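Ferredoxin (Thermus aquaticus, PDB 1H98) carries electrons between redox partners in a wide variety of metabolic reactions, using one [3Fe-4S] and one [4Fe-4S] cluster. Local coordinates at residues P7-K12 and G29-I34; P1-E6 and S66-N71; I34-C39 and K70-A75. All coordinates share one frame; numbering follows the deposited sequence.

Overall arrangement
Contact 2 lies nearest the core, with four of its seven touching residues buried. Contact 1 has three of eight exposed, and contact 3 has two of six buried. Contacts 2 and 3 both use helix 66-74. Contact 1 joins the loop after strand 2-4 to strand 32-34 and the turn before it, and shares I34 with contact 3. Contact 1 pairs a cluster thiolate with a backbone N-H and a lysine with a carbonyl. Contact 2 sets the helix on strand 2-4 through an asparagine amide and a tyrosine ring. Contact 3 is smaller and mostly apolar, at the loop that brings C39 to the [4Fe-4S] cluster. K70, shared by contacts 2 and 3, reaches D30 and Q31 of contact 1.

Contact 1. Residues P7-K12 and G29-I34; sequences PCIGVK and GDQFYI. With F3S (Fe3-s4 cluster), chain C; SF4 (iron/sulfur cluster), chain B.
The K12 side chain runs past the F32 ring at about a right angle, with CE 3.6 Å from F32 CE1. The approach is oblique to the ring. The chain bends at chi3 (65°), and NZ meets the backbone carbonyl of G29, with K12 NZ to G29 O at 2.8 Å. This donor is tilted 23° from the carbonyl plane. K12 NZ also forms a salt bridge with D27. With an alanine here, the G29 carbonyl and the D27 carboxylate would probably lose this ammonium partner, and part of the F32 ring would be uncovered.

C8 SG binds an iron of the [3Fe-4S] cluster, FE3, at 2.2 Å. The same sulfur accepts a nearly straight hydrogen bond from F32 N, 3.5 Å from C8 SG. Such N-H...S bonds are a regular feature of iron-sulfur sites and are likely to ease the negative charge on the thiolate. F32 CB lies 3.8 Å from cluster S1.

I9 lies alongside D30, and I9 CA makes a CH...O contact with D30 O at 3.4 Å. A water bridges G10 N and D30 O. The D30 carboxylate and Q31 OE1 both turn to K70 on helix 66-74. Q31 NE2 bonds to F32 O and to I4 O of strand 2-4. F32 also packs on I4 and on I25 of strand 25-27, the antiparallel partner of strand 32-34.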
loop_
_atom_site.group_PDB
_atom_site.type_symbol
_atom_site.label_atom_id
_atom_site.label_comp_id
_atom_site.label_asym_id
_atom_site.label_seq_id
_atom_site.Cartn_x
_atom_site.Cartn_y
_atom_site.Cartn_z
ATOM N N PRO A 7 -7.842 5.576 -1.255
ATOM C CA PRO A 7 -8.785 5.252 -0.173
ATOM C C PRO A 7 -8.239 5.201 1.263
ATOM O O PRO A 7 -8.995 5.377 2.223
ATOM C CB PRO A 7 -9.352 3.899 -0.615
ATOM C CG PRO A 7 -9.293 3.987 -2.101
ATOM C CD PRO A 7 -7.925 4.567 -2.324
ATOM N N CYS A 8 -6.940 4.956 1.409
ATOM C CA CYS A 8 -6.310 4.872 2.728
ATOM C C CYS A 8 -6.295 6.221 3.439
ATOM O O CYS A 8 -6.370 6.278 4.667
ATOM C CB CYS A 8 -4.868 4.348 2.610
ATOM S SG CYS A 8 -4.019 4.040 4.197
ATOM N N ILE A 9 -6.203 7.296 2.662
ATOM C CA ILE A 9 -6.156 8.643 3.212
ATOM C C ILE A 9 -7.426 8.952 3.993
ATOM O O ILE A 9 -8.536 8.801 3.487
ATOM C CB ILE A 9 -5.952 9.689 2.097
ATOM C CG1 ILE A 9 -4.655 9.394 1.340
ATOM C CG2 ILE A 9 -5.905 11.102 2.688
ATOM C CD1 ILE A 9 -4.408 10.321 0.166
ATOM N N GLY A 10 -7.254 9.376 5.238
ATOM C CA GLY A 10 -8.396 9.692 6.073
ATOM C C GLY A 10 -8.983 8.462 6.732
ATOM O O GLY A 10 -9.952 8.567 7.478
ATOM N N VAL A 11 -8.403 7.293 6.468
ATOM C CA VAL A 11 -8.897 6.052 7.051
ATOM C C VAL A 11 -7.821 5.360 7.882
ATOM O O VAL A 11 -8.003 5.151 9.075
ATOM C CB VAL A 11 -9.422 5.090 5.963
ATOM C CG1 VAL A 11 -9.905 3.785 6.593
ATOM C CG2 VAL A 11 -10.554 5.755 5.191
ATOM N N LYS A 12 -6.705 5.013 7.247
ATOM C CA LYS A 12 -5.589 4.348 7.918
ATOM C C LYS A 12 -6.055 3.250 8.873
ATOM O O LYS A 12 -5.630 3.186 10.028
ATOM C CB LYS A 12 -4.725 5.377 8.651
ATOM C CG LYS A 12 -4.104 6.409 7.722
ATOM C CD LYS A 12 -3.341 7.491 8.472
ATOM C CE LYS A 12 -2.136 6.927 9.203
ATOM N NZ LYS A 12 -1.358 7.991 9.895
ATOM N N GLY A 29 2.168 9.121 7.315
ATOM C CA GLY A 29 1.526 10.381 7.642
ATOM C C GLY A 29 0.061 10.393 7.260
ATOM O O GLY A 29 -0.786 9.978 8.050
ATOM N N ASP A 30 -0.252 10.837 6.047
ATOM C CA ASP A 30 -1.645 10.876 5.611
ATOM C C ASP A 30 -2.182 9.508 5.178
ATOM O O ASP A 30 -3.386 9.338 4.988
ATOM C CB ASP A 30 -1.857 11.943 4.522
ATOM C CG ASP A 30 -1.170 11.610 3.196
ATOM O OD1 ASP A 30 -0.246 10.762 3.144
ATOM O OD2 ASP A 30 -1.563 12.232 2.186
ATOM N N GLN A 31 -1.285 8.534 5.054
ATOM C CA GLN A 31 -1.658 7.178 4.663
ATOM C C GLN A 31 -0.493 6.248 4.977
ATOM O O GLN A 31 0.609 6.708 5.289
ATOM C CB GLN A 31 -1.944 7.109 3.153
ATOM C CG GLN A 31 -0.726 7.390 2.257
ATOM C CD GLN A 31 -0.968 7.040 0.787
ATOM O OE1 GLN A 31 -1.320 7.896 -0.019
ATOM N NE2 GLN A 31 -0.765 5.777 0.439
ATOM N N PHE A 32 -0.756 4.948 4.970
ATOM C CA PHE A 32 0.307 3.973 5.172
ATOM C C PHE A 32 0.841 3.708 3.764
ATOM O O PHE A 32 0.205 4.086 2.778
ATOM C CB PHE A 32 -0.230 2.692 5.815
ATOM C CG PHE A 32 -0.125 2.685 7.313
ATOM C CD1 PHE A 32 -0.905 3.542 8.088
ATOM C CD2 PHE A 32 0.790 1.859 7.952
ATOM C CE1 PHE A 32 -0.766 3.580 9.482
ATOM C CE2 PHE A 32 0.938 1.890 9.346
ATOM C CZ PHE A 32 0.157 2.755 10.107
ATOM N N TYR A 33 2.035 3.143 3.657
ATOM C CA TYR A 33 2.600 2.867 2.347
ATOM C C TYR A 33 3.315 1.537 2.392
ATOM O O TYR A 33 3.657 1.045 3.472
ATOM C CB TYR A 33 3.563 3.983 1.923
ATOM C CG TYR A 33 4.826 4.053 2.749
ATOM C CD1 TYR A 33 5.971 3.357 2.361
ATOM C CD2 TYR A 33 4.875 4.803 3.924
ATOM C CE1 TYR A 33 7.129 3.403 3.120
ATOM C CE2 TYR A 33 6.031 4.857 4.690
ATOM C CZ TYR A 33 7.152 4.155 4.284
ATOM O OH TYR A 33 8.302 4.205 5.046
ATOM N N ILE A 34 3.509 0.945 1.219
ATOM C CA ILE A 34 4.190 -0.334 1.090
ATOM C C ILE A 34 5.594 -0.093 0.548
ATOM O O ILE A 34 5.764 0.579 -0.477
ATOM C CB ILE A 34 3.408 -1.285 0.140
ATOM C CG1 ILE A 34 2.119 -1.763 0.826
ATOM C CG2 ILE A 34 4.271 -2.474 -0.259
ATOM C CD1 ILE A 34 1.158 -2.506 -0.091
HETATM FE FE1 F3S C . -4.015 -0.591 5.416
HETATM FE FE3 F3S C . -4.738 2.030 4.759
HETATM FE FE4 F3S C . -6.422 -0.096 4.196
HETATM S S1 F3S C . -3.693 1.319 6.683
HETATM S S2 F3S C . -6.026 -1.545 5.956
HETATM S S3 F3S C . -4.307 0.263 3.274
HETATM S S4 F3S C . -7.012 1.944 5.075
HETATM FE FE1 SF4 B . 3.581 -6.996 -0.086
HETATM FE FE2 SF4 B . 3.065 -7.427 2.611
HETATM FE FE3 SF4 B . 0.977 -6.964 0.858
HETATM FE FE4 SF4 B . 2.381 -9.339 0.796
HETATM S S1 SF4 B . 1.050 -8.567 2.535
HETATM S S2 SF4 B . 1.740 -8.005 -1.058
HETATM S S3 SF4 B . 4.519 -8.635 1.266
HETATM S S4 SF4 B . 2.686 -5.466 1.418
HETATM O O HOH W 1 -5.209 10.365 6.873
#

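Contact 2. Residues P1-E6 and S66-N71; sequences PHVICE and SYIEKN. Unlike the reference sequence in segment 1-6: E6 (reference Gln). With SF4 (iron/sulfur cluster), chain B.
Y67 lays its ring against the backbone of C5 and E6, where the chain leaves strand 2-4. The fold is that of a two-cluster bacterial ferredoxin, here with a C-terminal helix, 66-74, set across the N-terminal strand. The axes of segments 2-4 and 66-71 cross at 93°, with a closest approach of 7.8 Å. Strand 2-4 pairs with strand 54-56 in an antiparallel sheet.

The apolar contacts centre on V3. Its chi1 of 180° sends CG1 toward the helix, with V3 CG1 4.2 Å from Y67 CB. This leaves V3 CG2 to meet I68 CG1 at 4.1 Å, the two side chains crossing at about a right angle. C5 SG packs on Y67 CB.

Peptide backbone packs on the aromatic face. E6 N lies over the centre of the Y67 ring, and C5 C lies toward the rim on the same face. Beyond the contact, W64 meets Y67 edge-to-face.

At the cluster, S2 lies over one face of the H2 ring, offset toward the rim, and H2 ND1 is hydrogen-bonded to D41 OD1.

One polar contact is made by the Y67 hydroxyl, with Y67 OH 3.0 Å from E6 OE1. The carboxylate and ring planes are 72° apart. E6 differs from the reference sequence, which has glutamine.

The other polar contacts belong to N71. Its amide spans the backbone of one residue, I4. N71 OD1 accepts from I4 N at 3.2 Å, with the donor above the carbonyl plane. N71 ND2 gives a hydrogen bond to I4 O at 3.0 Å and another to Y67 O, which N71 N reaches from the opposite face.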
loop_
_atom_site.group_PDB
_atom_site.type_symbol
_atom_site.label_atom_id
_atom_site.label_comp_id
_atom_site.label_asym_id
_atom_site.label_seq_id
_atom_site.Cartn_x
_atom_site.Cartn_y
_atom_site.Cartn_z
ATOM N N PRO A 1 5.665 -5.145 -6.850
ATOM C CA PRO A 1 5.206 -4.707 -5.507
ATOM C C PRO A 1 3.722 -4.323 -5.497
ATOM O O PRO A 1 3.102 -4.245 -6.559
ATOM C CB PRO A 1 6.078 -3.520 -5.103
ATOM C CG PRO A 1 6.752 -3.144 -6.423
ATOM C CD PRO A 1 6.918 -4.443 -7.176
ATOM N N HIS A 2 3.132 -4.241 -4.304
ATOM C CA HIS A 2 1.738 -3.822 -4.152
ATOM C C HIS A 2 1.800 -2.344 -3.759
ATOM O O HIS A 2 2.824 -1.883 -3.250
ATOM C CB HIS A 2 1.009 -4.653 -3.094
ATOM C CG HIS A 2 0.462 -5.947 -3.619
ATOM N ND1 HIS A 2 1.230 -6.850 -4.322
ATOM C CD2 HIS A 2 -0.778 -6.484 -3.548
ATOM C CE1 HIS A 2 0.487 -7.888 -4.665
ATOM N NE2 HIS A 2 -0.738 -7.689 -4.207
ATOM N N VAL A 3 0.728 -1.605 -4.005
ATOM C CA VAL A 3 0.703 -0.173 -3.735
ATOM C C VAL A 3 -0.551 0.256 -2.981
ATOM O O VAL A 3 -1.646 -0.192 -3.305
ATOM C CB VAL A 3 0.765 0.611 -5.087
ATOM C CG1 VAL A 3 0.742 2.115 -4.851
ATOM C CG2 VAL A 3 2.021 0.211 -5.883
ATOM N N ILE A 4 -0.387 1.097 -1.959
ATOM C CA ILE A 4 -1.533 1.600 -1.203
ATOM C C ILE A 4 -1.974 2.893 -1.887
ATOM O O ILE A 4 -1.194 3.850 -2.009
ATOM C CB ILE A 4 -1.193 1.865 0.296
ATOM C CG1 ILE A 4 -0.892 0.539 1.006
ATOM C CG2 ILE A 4 -2.350 2.597 0.973
ATOM C CD1 ILE A 4 -0.536 0.674 2.472
ATOM N N CYS A 5 -3.212 2.907 -2.358
ATOM C CA CYS A 5 -3.736 4.059 -3.068
ATOM C C CYS A 5 -4.600 5.005 -2.238
ATOM O O CYS A 5 -4.697 4.879 -1.013
ATOM C CB CYS A 5 -4.453 3.595 -4.341
ATOM S SG CYS A 5 -3.384 2.607 -5.442
ATOM N N GLU A 6 -5.258 5.928 -2.933
ATOM C CA GLU A 6 -6.098 6.960 -2.338
ATOM C C GLU A 6 -7.052 6.661 -1.175
ATOM O O GLU A 6 -7.069 7.403 -0.194
ATOM C CB GLU A 6 -6.865 7.672 -3.449
ATOM C CG GLU A 6 -7.626 8.891 -2.989
ATOM C CD GLU A 6 -7.990 9.794 -4.144
ATOM O OE1 GLU A 6 -7.061 10.350 -4.784
ATOM O OE2 GLU A 6 -9.203 9.943 -4.406
ATOM N N SER A 66 -0.411 7.813 -9.811
ATOM C CA SER A 66 0.485 8.674 -9.042
ATOM C C SER A 66 0.862 8.079 -7.681
ATOM O O SER A 66 1.892 8.440 -7.103
ATOM C CB SER A 66 -0.143 10.052 -8.839
ATOM O OG SER A 66 -1.306 9.972 -8.032
ATOM N N TYR A 67 0.032 7.175 -7.164
ATOM C CA TYR A 67 0.311 6.560 -5.876
ATOM C C TYR A 67 1.493 5.598 -5.898
ATOM O O TYR A 67 2.088 5.315 -4.855
ATOM C CB TYR A 67 -0.945 5.911 -5.301
ATOM C CG TYR A 67 -1.903 6.951 -4.770
ATOM C CD1 TYR A 67 -2.881 7.510 -5.592
ATOM C CD2 TYR A 67 -1.786 7.431 -3.462
ATOM C CE1 TYR A 67 -3.712 8.524 -5.130
ATOM C CE2 TYR A 67 -2.610 8.447 -2.992
ATOM C CZ TYR A 67 -3.568 8.989 -3.830
ATOM O OH TYR A 67 -4.373 10.010 -3.391
ATOM N N ILE A 68 1.874 5.137 -7.084
ATOM C CA ILE A 68 3.022 4.245 -7.201
ATOM C C ILE A 68 4.265 5.035 -6.762
ATOM O O ILE A 68 5.013 4.603 -5.870
ATOM C CB ILE A 68 3.203 3.738 -8.650
ATOM C CG1 ILE A 68 2.014 2.860 -9.056
ATOM C CG2 ILE A 68 4.518 2.974 -8.783
ATOM C CD1 ILE A 68 1.955 2.532 -10.545
ATOM N N GLU A 69 4.451 6.217 -7.346
ATOM C CA GLU A 69 5.593 7.055 -7.003
ATOM C C GLU A 69 5.494 7.590 -5.576
ATOM O O GLU A 69 6.512 7.741 -4.900
ATOM C CB GLU A 69 5.758 8.200 -8.006
ATOM C CG GLU A 69 7.015 9.059 -7.791
ATOM C CD GLU A 69 8.325 8.259 -7.762
ATOM O OE1 GLU A 69 8.415 7.193 -8.408
ATOM O OE2 GLU A 69 9.283 8.710 -7.093
ATOM N N LYS A 70 4.275 7.862 -5.111
ATOM C CA LYS A 70 4.083 8.349 -3.745
ATOM C C LYS A 70 4.601 7.324 -2.733
ATOM O O LYS A 70 5.316 7.678 -1.799
ATOM C CB LYS A 70 2.608 8.658 -3.469
ATOM C CG LYS A 70 2.390 9.320 -2.119
ATOM C CD LYS A 70 0.935 9.627 -1.854
ATOM C CE LYS A 70 0.777 10.299 -0.495
ATOM N NZ LYS A 70 -0.643 10.587 -0.157
ATOM N N ASN A 71 4.233 6.057 -2.922
ATOM C CA ASN A 71 4.689 4.987 -2.036
ATOM C C ASN A 71 6.213 4.911 -2.110
ATOM O O ASN A 71 6.880 4.722 -1.096
ATOM C CB ASN A 71 4.075 3.643 -2.440
ATOM C CG ASN A 71 2.671 3.443 -1.892
ATOM O OD1 ASN A 71 2.410 2.485 -1.163
ATOM N ND2 ASN A 71 1.755 4.327 -2.259
HETATM FE FE1 SF4 B . 3.581 -6.996 -0.086
HETATM FE FE2 SF4 B . 3.065 -7.427 2.611
HETATM FE FE3 SF4 B . 0.977 -6.964 0.858
HETATM FE FE4 SF4 B . 2.381 -9.339 0.796
HETATM S S1 SF4 B . 1.050 -8.567 2.535
HETATM S S2 SF4 B . 1.740 -8.005 -1.058
HETATM S S3 SF4 B . 4.519 -8.635 1.266
HETATM S S4 SF4 B . 2.686 -5.466 1.418
#

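Contact 3. Residues I34-C39 and K70-A75. With SF4 (iron/sulfur cluster), chain B.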
loop_
_atom_site.group_PDB
_atom_site.type_symbol
_atom_site.label_atom_id
_atom_site.label_comp_id
_atom_site.label_asym_id
_atom_site.label_seq_id
_atom_site.Cartn_x
_atom_site.Cartn_y
_atom_site.Cartn_z
ATOM N N ILE A 34 3.509 0.945 1.219
ATOM C CA ILE A 34 4.190 -0.334 1.090
ATOM C C ILE A 34 5.594 -0.093 0.548
ATOM O O ILE A 34 5.764 0.579 -0.477
ATOM C CB ILE A 34 3.408 -1.285 0.140
ATOM C CG1 ILE A 34 2.119 -1.763 0.826
ATOM C CG2 ILE A 34 4.271 -2.474 -0.259
ATOM C CD1 ILE A 34 1.158 -2.506 -0.091
ATOM N N HIS A 35 6.608 -0.589 1.252
ATOM C CA HIS A 35 7.976 -0.421 0.783
ATOM C C HIS A 35 8.175 -1.370 -0.406
ATOM O O HIS A 35 8.197 -2.588 -0.243
ATOM C CB HIS A 35 8.974 -0.718 1.893
ATOM C CG HIS A 35 10.362 -0.272 1.572
ATOM N ND1 HIS A 35 11.044 0.646 2.341
ATOM C CD2 HIS A 35 11.189 -0.595 0.550
ATOM C CE1 HIS A 35 12.232 0.869 1.804
ATOM N NE2 HIS A 35 12.343 0.128 0.716
ATOM N N PRO A 36 8.397 -0.811 -1.606
ATOM C CA PRO A 36 8.593 -1.535 -2.868
ATOM C C PRO A 36 9.703 -2.571 -2.883
ATOM O O PRO A 36 9.548 -3.632 -3.489
ATOM C CB PRO A 36 8.889 -0.415 -3.869
ATOM C CG PRO A 36 8.264 0.797 -3.245
ATOM C CD PRO A 36 8.622 0.630 -1.803
ATOM N N GLU A 37 10.821 -2.248 -2.242
ATOM C CA GLU A 37 11.973 -3.147 -2.197
ATOM C C GLU A 37 11.825 -4.285 -1.190
ATOM O O GLU A 37 12.601 -5.234 -1.216
ATOM C CB GLU A 37 13.257 -2.361 -1.883
ATOM C CG GLU A 37 13.513 -1.125 -2.757
ATOM C CD GLU A 37 13.870 -1.452 -4.207
ATOM O OE1 GLU A 37 14.954 -2.032 -4.441
ATOM O OE2 GLU A 37 13.081 -1.105 -5.120
ATOM N N GLU A 38 10.858 -4.175 -0.284
ATOM C CA GLU A 38 10.655 -5.211 0.730
ATOM C C GLU A 38 9.473 -6.128 0.421
ATOM O O GLU A 38 9.480 -7.309 0.785
ATOM C CB GLU A 38 10.473 -4.581 2.117
ATOM C CG GLU A 38 11.684 -3.805 2.606
ATOM C CD GLU A 38 11.479 -3.154 3.970
ATOM O OE1 GLU A 38 10.358 -3.205 4.519
ATOM O OE2 GLU A 38 12.455 -2.584 4.498
ATOM N N CYS A 39 8.444 -5.565 -0.207
ATOM C CA CYS A 39 7.243 -6.311 -0.560
ATOM C C CYS A 39 7.550 -7.545 -1.418
ATOM O O CYS A 39 8.269 -7.453 -2.414
ATOM C CB CYS A 39 6.261 -5.388 -1.286
ATOM S SG CYS A 39 4.758 -6.202 -1.852
ATOM N N LYS A 70 4.275 7.862 -5.111
ATOM C CA LYS A 70 4.083 8.349 -3.745
ATOM C C LYS A 70 4.601 7.324 -2.733
ATOM O O LYS A 70 5.316 7.678 -1.799
ATOM C CB LYS A 70 2.608 8.658 -3.469
ATOM C CG LYS A 70 2.390 9.320 -2.119
ATOM C CD LYS A 70 0.935 9.627 -1.854
ATOM C CE LYS A 70 0.777 10.299 -0.495
ATOM N NZ LYS A 70 -0.643 10.587 -0.157
ATOM N N ASN A 71 4.233 6.057 -2.922
ATOM C CA ASN A 71 4.689 4.987 -2.036
ATOM C C ASN A 71 6.213 4.911 -2.110
ATOM O O ASN A 71 6.880 4.722 -1.096
ATOM C CB ASN A 71 4.075 3.643 -2.440
ATOM C CG ASN A 71 2.671 3.443 -1.892
ATOM O OD1 ASN A 71 2.410 2.485 -1.163
ATOM N ND2 ASN A 71 1.755 4.327 -2.259
ATOM N N ARG A 72 6.760 5.066 -3.315
ATOM C CA ARG A 72 8.212 5.042 -3.499
ATOM C C ARG A 72 8.889 6.187 -2.742
ATOM O O ARG A 72 9.882 5.972 -2.048
ATOM C CB ARG A 72 8.587 5.104 -4.990
ATOM C CG ARG A 72 8.371 3.794 -5.748
ATOM C CD ARG A 72 8.696 3.917 -7.238
ATOM N NE ARG A 72 10.053 4.416 -7.457
ATOM C CZ ARG A 72 11.146 3.655 -7.478
ATOM N NH1 ARG A 72 11.057 2.344 -7.309
ATOM N NH2 ARG A 72 12.341 4.219 -7.612
ATOM N N LYS A 73 8.351 7.396 -2.863
ATOM C CA LYS A 73 8.929 8.552 -2.183
ATOM C C LYS A 73 8.840 8.409 -0.673
ATOM O O LYS A 73 9.768 8.775 0.042
ATOM C CB LYS A 73 8.256 9.856 -2.622
ATOM C CG LYS A 73 8.748 10.411 -3.962
ATOM C CD LYS A 73 7.984 11.682 -4.322
ATOM N N LEU A 74 7.713 7.900 -0.190
ATOM C CA LEU A 74 7.532 7.696 1.237
ATOM C C LEU A 74 8.554 6.676 1.735
ATOM O O LEU A 74 9.055 6.783 2.856
ATOM C CB LEU A 74 6.098 7.244 1.542
ATOM C CG LEU A 74 5.001 8.302 1.362
ATOM C CD1 LEU A 74 3.633 7.691 1.585
ATOM C CD2 LEU A 74 5.211 9.455 2.318
ATOM N N ALA A 75 8.872 5.691 0.899
ATOM C CA ALA A 75 9.855 4.670 1.255
ATOM C C ALA A 75 11.284 5.226 1.192
ATOM O O ALA A 75 12.234 4.550 1.583
ATOM C CB ALA A 75 9.715 3.463 0.346
HETATM FE FE1 SF4 B . 3.581 -6.996 -0.086
HETATM FE FE2 SF4 B . 3.065 -7.427 2.611
HETATM FE FE3 SF4 B . 0.977 -6.964 0.858
HETATM FE FE4 SF4 B . 2.381 -9.339 0.796
HETATM S S1 SF4 B . 1.050 -8.567 2.535
HETATM S S2 SF4 B . 1.740 -8.005 -1.058
HETATM S S3 SF4 B . 4.519 -8.635 1.266
HETATM S S4 SF4 B . 2.686 -5.466 1.418
#
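A75 CB sits over one face of the H35 imidazole. This CH-pi contact puts A75 CB 3.9 Å from the ring centroid and 17° off the ring normal. H35 CG is anti to the backbone N (chi1 -167°), a torsion that turns the ring toward A75. E38 CD covers the opposite face of the ring, so the imidazole is held between A75 and its own loop. The E38 carboxylate has its own partner, Y26 OH.

Apolar packing continues along P36. Its CD touches the same methyl, with P36 CD 3.7 Å from A75 CB. Its CG meets the aliphatic part of R72, with P36 CG 3.9 Å from R72 CG. The pyrrolidine ring thus touches both R72 and A75, three residues apart in the chain. L77, near the C-terminus, also packs on P36.

The hydrogen bonding across the contact is a single bond. I34 N points to the N71 amide oxygen, with I34 N 3.0 Å from N71 OD1 and an N-H...O angle of 174°. The donor is tilted from the carbonyl plane. The same N71 OD1 also accepts from I4 N, so one oxygen joins strands 32-34 and 2-4. Within the loop, H35 O accepts from both E38 N and C39 N, a tight turn that leads to C39.

Charge plays a small part. E37 OE2 and R72 NH1 are 4.6 Å apart, too far for a salt bridge.

Metal ligation follows in the same loop. C39 SG binds FE1 of the [4Fe-4S] cluster at 2.3 Å, and I34 CD1 packs on cluster S4.

The contact thus appears to rely on apolar fit more than on charge, and the straight bond to I34 N is likely to help hold that backbone where I34 CD1 packs on the cluster.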